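Terminase large subunit (Thermus phage G20c, PDB 5M1O) acts as the ATP-driven motor that moves viral DNA into empty capsids and as the endonuclease that cuts the genome to begin and end packaging. Local coordinates at residues A[39-44]-A[92-97]; A[47-52]-A[173-178]; A[127-132]-A[177-182]. All coordinates share one frame; numbering follows the deposited sequence. Where two conformers were deposited one is given.

How the contacts relate
This nuclease domain illustrates how a metal site can be assembled from residues far apart in sequence. Contacts 1 and 2 meet at the cobalt ion, which probably occupies the place of a catalytic magnesium of the nuclease site: Asp42 of contact 1 and Asp177 of contact 2 both bind it, with Asp42 OD2 3.2 Å from Asp177 OD1. Their strands, 37-42 and 49-56, are sheet neighbours, joined by a probable hydrogen bond of 3.1 Å between Asp42 O and Val51 N. Contact 3 shares Asp177 and Ile178 with contact 2 and packs another side of their helix. Ser181 OG ties it to contact 1, 2.9 Å from Gly40 O. The centres lie about 11 to 12 Å apart.

Contact 1 (A[39-44]-A[92-97]); sequences IGADFG and VVADTW. With CO (cobalt (II) ion), chain C.
Ile39, Gly40 and Ala41 pair in parallel with Val92, Val93 and Ala94 in the mixed sheet of an RNase H-like domain, where strand 37-42 gains strand 91-94 as a neighbour only after the chain has passed through two further strands and helix 73-86.

Three backbone hydrogen bonds join the two segments. Val93 serves the other strand twice, giving its N to Ile39 O at 2.7 Å and taking Ala41 N on its own O at 2.9 Å. The third bond, Asp95 N to Ala41 O at 3.0 Å, brings the backbone of Asp95 alongside that of Ala41.

Apolar contacts gather on the side of the sheet that carries Ile39, Ala41, Val92 and Ala94. With CG1 of Val92 anti to its backbone N (chi1 175°), that methyl reaches Ala41 CB at 3.7 Å. Phe43 turns its ring edge to Ala94 CB. Leu80 of helix 73-86 packs against Ile39, Phe43 and Val92.

The carboxylates of Asp42 and Asp95 lie alongside each other, their planes 17° apart. Asp42 OD1 stands 4.0 Å from Asp95 OD2, and water 2, which donates to both, probably eases the repulsion between these like charges. Asp42, which has two deposited conformers, binds cobalt through OD2 at 2.1 Å. Asp95 is not a ligand of this ion; by close similarity it belongs to a second magnesium site. Its OD1 takes Trp97 N in an Asx turn and also Val119 N. Water 1 bridges the two segments, accepting from Phe43 N at 2.8 Å while donating to Asp42 OD1 and Asp95 O.

Contact 2 (A[47-52]-A[173-178]); sequences QDYSVF and RGHDDI. With CO (cobalt (II) ion), chain C.
Val51 and Ile178 come within 5.9 Å of each other, CA to CA, where strand 49-56 passes the first turn of helix 177-186, and no direct hydrogen bond joins the two backbones. The side chains make the contact. Tyr49 and His175 form a T-shaped pair: the tyrosine brings its edge over one face of the imidazole, with ring centroids 5.2 Å apart and planes at 60°. The closest atoms of the pair are Tyr49 CE1 and His175 NE2, at 3.7 Å.

Asp177, in the first turn of the helix, links the contact to the metal. Its CG lies anti to the carbonyl carbon (chi1 -40°), which turns the carboxylate to the cobalt, bound by OD1 at 2.0 Å. The other oxygen, OD2, rests 3.6 Å from Tyr49 CB and receives a hydrogen bond of 2.6 Å from water 7, which also accepts from Tyr49 N. Through this water the backbone of Tyr49 probably helps to hold the metal-binding carboxylate. Nearer the helix backbone, Val51 CG2 packs on Asp177 CB at 3.7 Å and on Ile178 CG1. Asp48 and Asp176 form a second shell, since waters 5 and 6, both cobalt ligands, donate to their carboxylates.

Among the neighbouring elements, strand 61-69 supplies Arg67, which makes a cation-pi contact with Tyr49, while Ile178 packs on Thr148 and Ile149 of helix 147-154, whose Glu152 OE1 accepts a hydrogen bond from Ile178 N.

Contact 3 (A[127-132]-A[177-182]); sequences QLISNL and DIVMSL. With CO (cobalt (II) ion), chain C.
Ile129 and Met180 belong to a buried, largely apolar helix-helix packing, in which helix 122-137 covers the start of helix 177-186 on a side turned away from the central sheet. The two segments cross nearly at right angles, 79°, with their axes 10.0 Å apart, a separation spanned mostly by side chains.

Ile129 reaches across with CD1, which meets Val179 CG1 at 3.7 Å and Met180 SD at 3.9 Å. The methionine is bent at both chi2 (-45°) and chi3, a curl that lays its sulfur beside Ile129 and brings CE to Leu128 CD1 at 4.1 Å.

In an RNase H-like domain such as this, the final helix contributes an acidic residue to the metal site, here Asp177 at its first turn, three residues before Met180. The same helix meets the sheet through Ser181, whose OG bonds to Gly40 O and Ser53 OG, so it lies between strands and helix 122-137.

Further along, with CG anti to N (chi1 -178°), Leu132 sets CD2 against two neighbours, Val179 O at 4.0 Å and Leu182 CB at 4.2 Å. Ala183, one residue on, is touched by Leu128, Ile129 and Leu132 together.

Contact 1 (A[39-44]-A[92-97])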
loop_
_atom_site.group_PDB
_atom_site.type_symbol
_atom_site.label_atom_id
_atom_site.label_comp_id
_atom_site.label_asym_id
_atom_site.label_seq_id
_atom_site.Cartn_x
_atom_site.Cartn_y
_atom_site.Cartn_z
ATOM N N ILE A 39 4.552 -6.461 3.869
ATOM C CA ILE A 39 4.450 -5.677 2.647
ATOM C C ILE A 39 2.991 -5.584 2.222
ATOM O O ILE A 39 2.360 -6.608 1.988
ATOM C CB ILE A 39 5.260 -6.302 1.499
ATOM C CG1 ILE A 39 6.714 -6.517 1.946
ATOM C CG2 ILE A 39 5.180 -5.432 0.236
ATOM C CD1 ILE A 39 7.594 -7.202 0.920
ATOM N N GLY A 40 2.472 -4.355 2.102
ATOM C CA GLY A 40 1.179 -4.132 1.478
ATOM C C GLY A 40 1.338 -4.134 -0.029
ATOM O O GLY A 40 2.145 -3.383 -0.549
ATOM N N ALA A 41 0.571 -4.964 -0.738
ATOM C CA ALA A 41 0.727 -5.123 -2.174
ATOM C C ALA A 41 -0.561 -4.961 -2.974
ATOM O O ALA A 41 -1.516 -5.712 -2.778
ATOM C CB ALA A 41 1.332 -6.475 -2.485
ATOM N N ASP A 42 -0.536 -3.956 -3.859
ATOM C CA ASP A 42 -1.548 -3.684 -4.881
ATOM C C ASP A 42 -0.923 -4.043 -6.232
ATOM O O ASP A 42 0.193 -3.604 -6.502
ATOM C CB ASP A 42 -1.909 -2.186 -4.847
ATOM C CG ASP A 42 -3.117 -1.855 -5.698
ATOM O OD1 ASP A 42 -4.118 -2.602 -5.619
ATOM O OD2 ASP A 42 -3.067 -0.864 -6.460
ATOM N N PHE A 43 -1.612 -4.829 -7.072
ATOM C CA PHE A 43 -1.086 -5.176 -8.385
ATOM C C PHE A 43 -1.738 -4.298 -9.439
ATOM O O PHE A 43 -2.809 -3.753 -9.211
ATOM C CB PHE A 43 -1.366 -6.644 -8.664
ATOM C CG PHE A 43 -0.635 -7.572 -7.730
ATOM C CD1 PHE A 43 0.695 -7.896 -7.957
ATOM C CD2 PHE A 43 -1.266 -8.084 -6.605
ATOM C CE1 PHE A 43 1.382 -8.733 -7.087
ATOM C CE2 PHE A 43 -0.594 -8.924 -5.734
ATOM C CZ PHE A 43 0.733 -9.254 -5.979
ATOM N N GLY A 44 -1.079 -4.169 -10.587
ATOM C CA GLY A 44 -1.560 -3.328 -11.692
ATOM C C GLY A 44 -1.987 -4.163 -12.880
ATOM O O GLY A 44 -1.199 -4.946 -13.390
ATOM N N VAL A 92 3.551 -10.804 2.868
ATOM C CA VAL A 92 2.846 -9.905 1.965
ATOM C C VAL A 92 1.353 -9.939 2.314
ATOM O O VAL A 92 0.781 -11.017 2.524
ATOM C CB VAL A 92 3.094 -10.337 0.510
ATOM C CG1 VAL A 92 2.279 -9.500 -0.484
ATOM C CG2 VAL A 92 4.591 -10.260 0.174
ATOM N N VAL A 93 0.750 -8.758 2.391
ATOM C CA VAL A 93 -0.703 -8.597 2.505
ATOM C C VAL A 93 -1.137 -8.153 1.111
ATOM O O VAL A 93 -0.958 -7.003 0.730
ATOM C CB VAL A 93 -1.084 -7.567 3.583
ATOM C CG1 VAL A 93 -2.611 -7.437 3.732
ATOM C CG2 VAL A 93 -0.470 -7.965 4.910
ATOM N N ALA A 94 -1.662 -9.093 0.334
ATOM C CA ALA A 94 -1.898 -8.867 -1.088
ATOM C C ALA A 94 -3.366 -8.691 -1.372
ATOM O O ALA A 94 -4.174 -9.542 -0.998
ATOM C CB ALA A 94 -1.356 -10.030 -1.903
ATOM N N ASP A 95 -3.712 -7.611 -2.063
ATOM C CA ASP A 95 -5.049 -7.481 -2.616
ATOM C C ASP A 95 -5.175 -8.356 -3.859
ATOM O O ASP A 95 -4.856 -7.944 -4.981
ATOM C CB ASP A 95 -5.409 -6.036 -2.933
ATOM C CG ASP A 95 -6.763 -5.915 -3.597
ATOM O OD1 ASP A 95 -7.547 -6.903 -3.596
ATOM O OD2 ASP A 95 -7.045 -4.834 -4.125
ATOM N N THR A 96 -5.732 -9.545 -3.638
ATOM C CA THR A 96 -5.873 -10.554 -4.673
ATOM C C THR A 96 -7.174 -10.444 -5.478
ATOM O O THR A 96 -7.410 -11.267 -6.364
ATOM C CB THR A 96 -5.792 -11.954 -4.040
ATOM O OG1 THR A 96 -6.672 -12.013 -2.911
ATOM C CG2 THR A 96 -4.378 -12.223 -3.576
ATOM N N TRP A 97 -7.992 -9.429 -5.191
ATOM C CA TRP A 97 -9.271 -9.248 -5.873
ATOM C C TRP A 97 -9.051 -8.641 -7.260
ATOM O O TRP A 97 -8.413 -7.597 -7.404
ATOM C CB TRP A 97 -10.189 -8.352 -5.038
ATOM C CG TRP A 97 -11.608 -8.336 -5.512
ATOM C CD1 TRP A 97 -12.247 -7.316 -6.163
ATOM C CD2 TRP A 97 -12.571 -9.378 -5.351
ATOM N NE1 TRP A 97 -13.547 -7.669 -6.424
ATOM C CE2 TRP A 97 -13.771 -8.928 -5.935
ATOM C CE3 TRP A 97 -12.538 -10.652 -4.779
ATOM C CZ2 TRP A 97 -14.932 -9.708 -5.960
ATOM C CZ3 TRP A 97 -13.705 -11.425 -4.781
ATOM C CH2 TRP A 97 -14.880 -10.949 -5.381
HETATM CO CO CO C . -4.520 -0.174 -7.793
HETATM O O HOH W 1 -4.257 -5.583 -6.357
HETATM O O HOH W 2 -6.287 -2.374 -3.662
HETATM O O HOH W 3 -5.554 -1.994 -7.629
HETATM O O HOH W 4 -3.344 -0.989 -9.137
HETATM O O HOH W 5 -5.804 0.336 -9.568
HETATM O O HOH W 6 -5.869 0.466 -6.343
#

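Contact 2 (A[47-52]-A[173-178])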
loop_
_atom_site.group_PDB
_atom_site.type_symbol
_atom_site.label_atom_id
_atom_site.label_comp_id
_atom_site.label_asym_id
_atom_site.label_seq_id
_atom_site.Cartn_x
_atom_site.Cartn_y
_atom_site.Cartn_z
ATOM N N GLN A 47 -2.357 -0.653 -17.654
ATOM C CA GLN A 47 -1.461 0.490 -17.397
ATOM C C GLN A 47 -1.552 1.075 -15.973
ATOM O O GLN A 47 -0.928 2.117 -15.689
ATOM C CB GLN A 47 -1.707 1.591 -18.444
ATOM C CG GLN A 47 -1.336 1.190 -19.868
ATOM C CD GLN A 47 0.153 0.909 -20.024
ATOM O OE1 GLN A 47 0.981 1.803 -19.857
ATOM N NE2 GLN A 47 0.499 -0.341 -20.334
ATOM N N ASP A 48 -2.303 0.409 -15.091
ATOM C CA ASP A 48 -2.367 0.776 -13.676
ATOM C C ASP A 48 -1.031 0.543 -12.951
ATOM O O ASP A 48 -0.217 -0.289 -13.358
ATOM C CB ASP A 48 -3.470 -0.012 -12.955
ATOM C CG ASP A 48 -4.874 0.450 -13.330
ATOM O OD1 ASP A 48 -5.062 1.040 -14.424
ATOM O OD2 ASP A 48 -5.799 0.233 -12.517
ATOM N N TYR A 49 -0.826 1.284 -11.865
ATOM C CA TYR A 49 0.386 1.161 -11.079
ATOM C C TYR A 49 0.287 -0.038 -10.157
ATOM O O TYR A 49 -0.797 -0.355 -9.663
ATOM C CB TYR A 49 0.634 2.409 -10.232
ATOM C CG TYR A 49 1.005 3.612 -11.063
ATOM C CD1 TYR A 49 0.018 4.412 -11.641
ATOM C CD2 TYR A 49 2.343 3.943 -11.294
ATOM C CE1 TYR A 49 0.357 5.521 -12.413
ATOM C CE2 TYR A 49 2.687 5.051 -12.063
ATOM C CZ TYR A 49 1.694 5.831 -12.616
ATOM O OH TYR A 49 2.024 6.925 -13.375
ATOM N N SER A 50 1.414 -0.717 -9.963
ATOM C CA SER A 50 1.571 -1.662 -8.872
ATOM C C SER A 50 2.333 -0.912 -7.803
ATOM O O SER A 50 3.224 -0.125 -8.137
ATOM C CB SER A 50 2.349 -2.894 -9.325
ATOM O OG SER A 50 1.624 -3.591 -10.312
ATOM N N VAL A 51 1.949 -1.102 -6.540
ATOM C CA VAL A 51 2.661 -0.493 -5.399
ATOM C C VAL A 51 2.862 -1.483 -4.262
ATOM O O VAL A 51 1.910 -2.104 -3.803
ATOM C CB VAL A 51 1.903 0.724 -4.819
ATOM C CG1 VAL A 51 2.718 1.392 -3.700
ATOM C CG2 VAL A 51 1.598 1.727 -5.921
ATOM N N PHE A 52 4.103 -1.585 -3.801
ATOM C CA PHE A 52 4.487 -2.467 -2.707
ATOM C C PHE A 52 5.108 -1.620 -1.603
ATOM O O PHE A 52 6.116 -0.945 -1.826
ATOM C CB PHE A 52 5.504 -3.516 -3.175
ATOM C CG PHE A 52 5.114 -4.247 -4.438
ATOM C CD1 PHE A 52 3.784 -4.601 -4.693
ATOM C CD2 PHE A 52 6.097 -4.627 -5.356
ATOM C CE1 PHE A 52 3.427 -5.270 -5.855
ATOM C CE2 PHE A 52 5.739 -5.313 -6.515
ATOM C CZ PHE A 52 4.411 -5.643 -6.750
ATOM N N ARG A 173 -9.872 12.210 -11.798
ATOM C CA ARG A 173 -9.604 10.931 -12.449
ATOM C C ARG A 173 -8.292 10.328 -11.963
ATOM O O ARG A 173 -7.524 9.728 -12.732
ATOM C CB ARG A 173 -9.645 11.106 -13.971
ATOM C CG ARG A 173 -11.047 11.473 -14.449
ATOM C CD ARG A 173 -11.095 11.749 -15.941
ATOM N NE ARG A 173 -12.394 12.283 -16.360
ATOM C CZ ARG A 173 -13.504 11.565 -16.554
ATOM N NH1 ARG A 173 -13.528 10.243 -16.363
ATOM N NH2 ARG A 173 -14.623 12.182 -16.943
ATOM N N GLY A 174 -8.047 10.472 -10.663
ATOM C CA GLY A 174 -6.772 10.086 -10.092
ATOM C C GLY A 174 -6.660 8.630 -9.713
ATOM O O GLY A 174 -7.598 7.823 -9.914
ATOM N N HIS A 175 -5.510 8.320 -9.116
ATOM C CA HIS A 175 -5.152 6.970 -8.699
ATOM C C HIS A 175 -5.227 6.824 -7.194
ATOM O O HIS A 175 -5.152 7.817 -6.445
ATOM C CB HIS A 175 -3.716 6.665 -9.122
ATOM C CG HIS A 175 -3.409 7.027 -10.533
ATOM N ND1 HIS A 175 -4.121 6.525 -11.598
ATOM C CD2 HIS A 175 -2.452 7.823 -11.060
ATOM C CE1 HIS A 175 -3.618 7.001 -12.723
ATOM N NE2 HIS A 175 -2.608 7.795 -12.422
ATOM N N ASP A 176 -5.342 5.579 -6.738
ATOM C CA ASP A 176 -5.278 5.303 -5.306
ATOM C C ASP A 176 -4.429 4.082 -4.931
ATOM O O ASP A 176 -4.549 3.565 -3.838
ATOM C CB ASP A 176 -6.695 5.168 -4.750
ATOM C CG ASP A 176 -7.393 3.907 -5.197
ATOM O OD1 ASP A 176 -6.834 3.122 -5.997
ATOM O OD2 ASP A 176 -8.540 3.692 -4.763
ATOM N N ASP A 177 -3.530 3.679 -5.820
ATOM C CA ASP A 177 -2.742 2.467 -5.638
ATOM C C ASP A 177 -1.782 2.629 -4.466
ATOM O O ASP A 177 -1.518 1.673 -3.759
ATOM C CB ASP A 177 -1.973 2.111 -6.907
ATOM C CG ASP A 177 -2.784 2.341 -8.136
ATOM O OD1 ASP A 177 -3.763 1.606 -8.373
ATOM O OD2 ASP A 177 -2.495 3.323 -8.816
ATOM N N ILE A 178 -1.246 3.833 -4.269
ATOM C CA ILE A 178 -0.359 4.076 -3.134
ATOM C C ILE A 178 -1.166 4.033 -1.835
ATOM O O ILE A 178 -0.742 3.414 -0.855
ATOM C CB ILE A 178 0.369 5.431 -3.251
ATOM C CG1 ILE A 178 1.244 5.453 -4.511
ATOM C CG2 ILE A 178 1.197 5.741 -2.008
ATOM C CD1 ILE A 178 1.731 6.837 -4.870
HETATM CO CO CO C . -4.520 -0.174 -7.793
HETATM O O HOH W 5 -5.804 0.336 -9.568
HETATM O O HOH W 7 -3.227 3.165 -11.321
HETATM O O HOH W 4 -3.344 -0.989 -9.137
HETATM O O HOH W 6 -5.869 0.466 -6.343
HETATM O O HOH W 3 -5.554 -1.994 -7.629
#

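Contact 3 (A[127-132]-A[177-182])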
loop_
_atom_site.group_PDB
_atom_site.type_symbol
_atom_site.label_atom_id
_atom_site.label_comp_id
_atom_site.label_asym_id
_atom_site.label_seq_id
_atom_site.Cartn_x
_atom_site.Cartn_y
_atom_site.Cartn_z
ATOM N N GLN A 127 -12.958 -0.430 6.110
ATOM C CA GLN A 127 -12.214 -0.909 7.279
ATOM C C GLN A 127 -10.709 -0.627 7.143
ATOM O O GLN A 127 -10.087 -0.119 8.071
ATOM C CB GLN A 127 -12.392 -2.406 7.487
ATOM C CG GLN A 127 -13.746 -2.823 8.008
ATOM C CD GLN A 127 -13.856 -4.332 8.066
ATOM O OE1 GLN A 127 -12.999 -4.998 8.647
ATOM N NE2 GLN A 127 -14.896 -4.881 7.443
ATOM N N LEU A 128 -10.140 -0.991 5.998
ATOM C CA LEU A 128 -8.713 -0.757 5.723
ATOM C C LEU A 128 -8.349 0.709 5.835
ATOM O O LEU A 128 -7.395 1.079 6.521
ATOM C CB LEU A 128 -8.350 -1.234 4.320
ATOM C CG LEU A 128 -8.238 -2.746 4.143
ATOM C CD1 LEU A 128 -8.299 -3.140 2.670
ATOM C CD2 LEU A 128 -6.952 -3.268 4.785
ATOM N N ILE A 129 -9.126 1.542 5.160
ATOM C CA ILE A 129 -8.852 2.989 5.130
ATOM C C ILE A 129 -9.060 3.658 6.487
ATOM O O ILE A 129 -8.244 4.487 6.888
ATOM C CB ILE A 129 -9.694 3.709 4.049
ATOM C CG1 ILE A 129 -9.268 3.261 2.634
ATOM C CG2 ILE A 129 -9.611 5.227 4.198
ATOM C CD1 ILE A 129 -7.803 3.486 2.300
ATOM N N SER A 130 -10.157 3.327 7.173
ATOM C CA SER A 130 -10.421 3.861 8.516
ATOM C C SER A 130 -9.300 3.530 9.496
ATOM O O SER A 130 -8.912 4.373 10.312
ATOM C CB SER A 130 -11.745 3.328 9.075
ATOM O OG SER A 130 -11.595 1.995 9.524
ATOM N N ASN A 131 -8.776 2.307 9.410
ATOM C CA ASN A 131 -7.649 1.900 10.233
ATOM C C ASN A 131 -6.396 2.748 9.944
ATOM O O ASN A 131 -5.750 3.215 10.869
ATOM C CB ASN A 131 -7.319 0.427 10.036
ATOM C CG ASN A 131 -6.137 0.001 10.860
ATOM O OD1 ASN A 131 -6.195 0.009 12.087
ATOM N ND2 ASN A 131 -5.035 -0.332 10.195
ATOM N N LEU A 132 -6.074 2.933 8.665
ATOM C CA LEU A 132 -4.957 3.809 8.263
ATOM C C LEU A 132 -5.160 5.240 8.790
ATOM O O LEU A 132 -4.241 5.852 9.329
ATOM C CB LEU A 132 -4.799 3.822 6.739
ATOM C CG LEU A 132 -3.637 4.652 6.155
ATOM C CD1 LEU A 132 -2.305 4.153 6.684
ATOM C CD2 LEU A 132 -3.655 4.633 4.633
ATOM N N ASP A 177 -3.530 3.679 -5.820
ATOM C CA ASP A 177 -2.742 2.467 -5.638
ATOM C C ASP A 177 -1.782 2.629 -4.466
ATOM O O ASP A 177 -1.518 1.673 -3.759
ATOM C CB ASP A 177 -1.973 2.111 -6.907
ATOM C CG ASP A 177 -2.784 2.341 -8.136
ATOM O OD1 ASP A 177 -3.763 1.606 -8.373
ATOM O OD2 ASP A 177 -2.495 3.323 -8.816
ATOM N N ILE A 178 -1.246 3.833 -4.269
ATOM C CA ILE A 178 -0.359 4.076 -3.134
ATOM C C ILE A 178 -1.166 4.033 -1.835
ATOM O O ILE A 178 -0.742 3.414 -0.855
ATOM C CB ILE A 178 0.369 5.431 -3.251
ATOM C CG1 ILE A 178 1.244 5.453 -4.511
ATOM C CG2 ILE A 178 1.197 5.741 -2.008
ATOM C CD1 ILE A 178 1.731 6.837 -4.870
ATOM N N VAL A 179 -2.314 4.717 -1.830
ATOM C CA VAL A 179 -3.202 4.744 -0.660
ATOM C C VAL A 179 -3.540 3.327 -0.213
ATOM O O VAL A 179 -3.414 3.002 0.980
ATOM C CB VAL A 179 -4.526 5.506 -0.913
ATOM C CG1 VAL A 179 -5.390 5.490 0.341
ATOM C CG2 VAL A 179 -4.233 6.932 -1.372
ATOM N N MET A 180 -3.958 2.509 -1.171
ATOM C CA MET A 180 -4.371 1.129 -0.891
ATOM C C MET A 180 -3.211 0.248 -0.436
ATOM O O MET A 180 -3.378 -0.545 0.476
ATOM C CB MET A 180 -5.117 0.515 -2.080
ATOM C CG MET A 180 -6.493 1.113 -2.372
ATOM S SD MET A 180 -7.535 1.351 -0.919
ATOM C CE MET A 180 -7.611 -0.289 -0.223
ATOM N N SER A 181 -2.031 0.405 -1.039
ATOM C CA SER A 181 -0.848 -0.358 -0.626
ATOM C C SER A 181 -0.482 -0.047 0.830
ATOM O O SER A 181 -0.245 -0.950 1.639
ATOM C CB SER A 181 0.320 -0.061 -1.556
ATOM O OG SER A 181 1.516 -0.655 -1.094
ATOM N N LEU A 182 -0.453 1.241 1.149
ATOM C CA LEU A 182 -0.243 1.698 2.519
ATOM C C LEU A 182 -1.270 1.118 3.479
ATOM O O LEU A 182 -0.891 0.609 4.519
ATOM C CB LEU A 182 -0.256 3.229 2.590
ATOM C CG LEU A 182 0.969 3.893 1.943
ATOM C CD1 LEU A 182 0.754 5.400 1.849
ATOM C CD2 LEU A 182 2.263 3.543 2.658
HETATM CO CO CO C . -4.520 -0.174 -7.793
HETATM O O HOH W 4 -3.344 -0.989 -9.137
HETATM O O HOH W 3 -5.554 -1.994 -7.629
HETATM O O HOH W 5 -5.804 0.336 -9.568
HETATM O O HOH W 6 -5.869 0.466 -6.343
#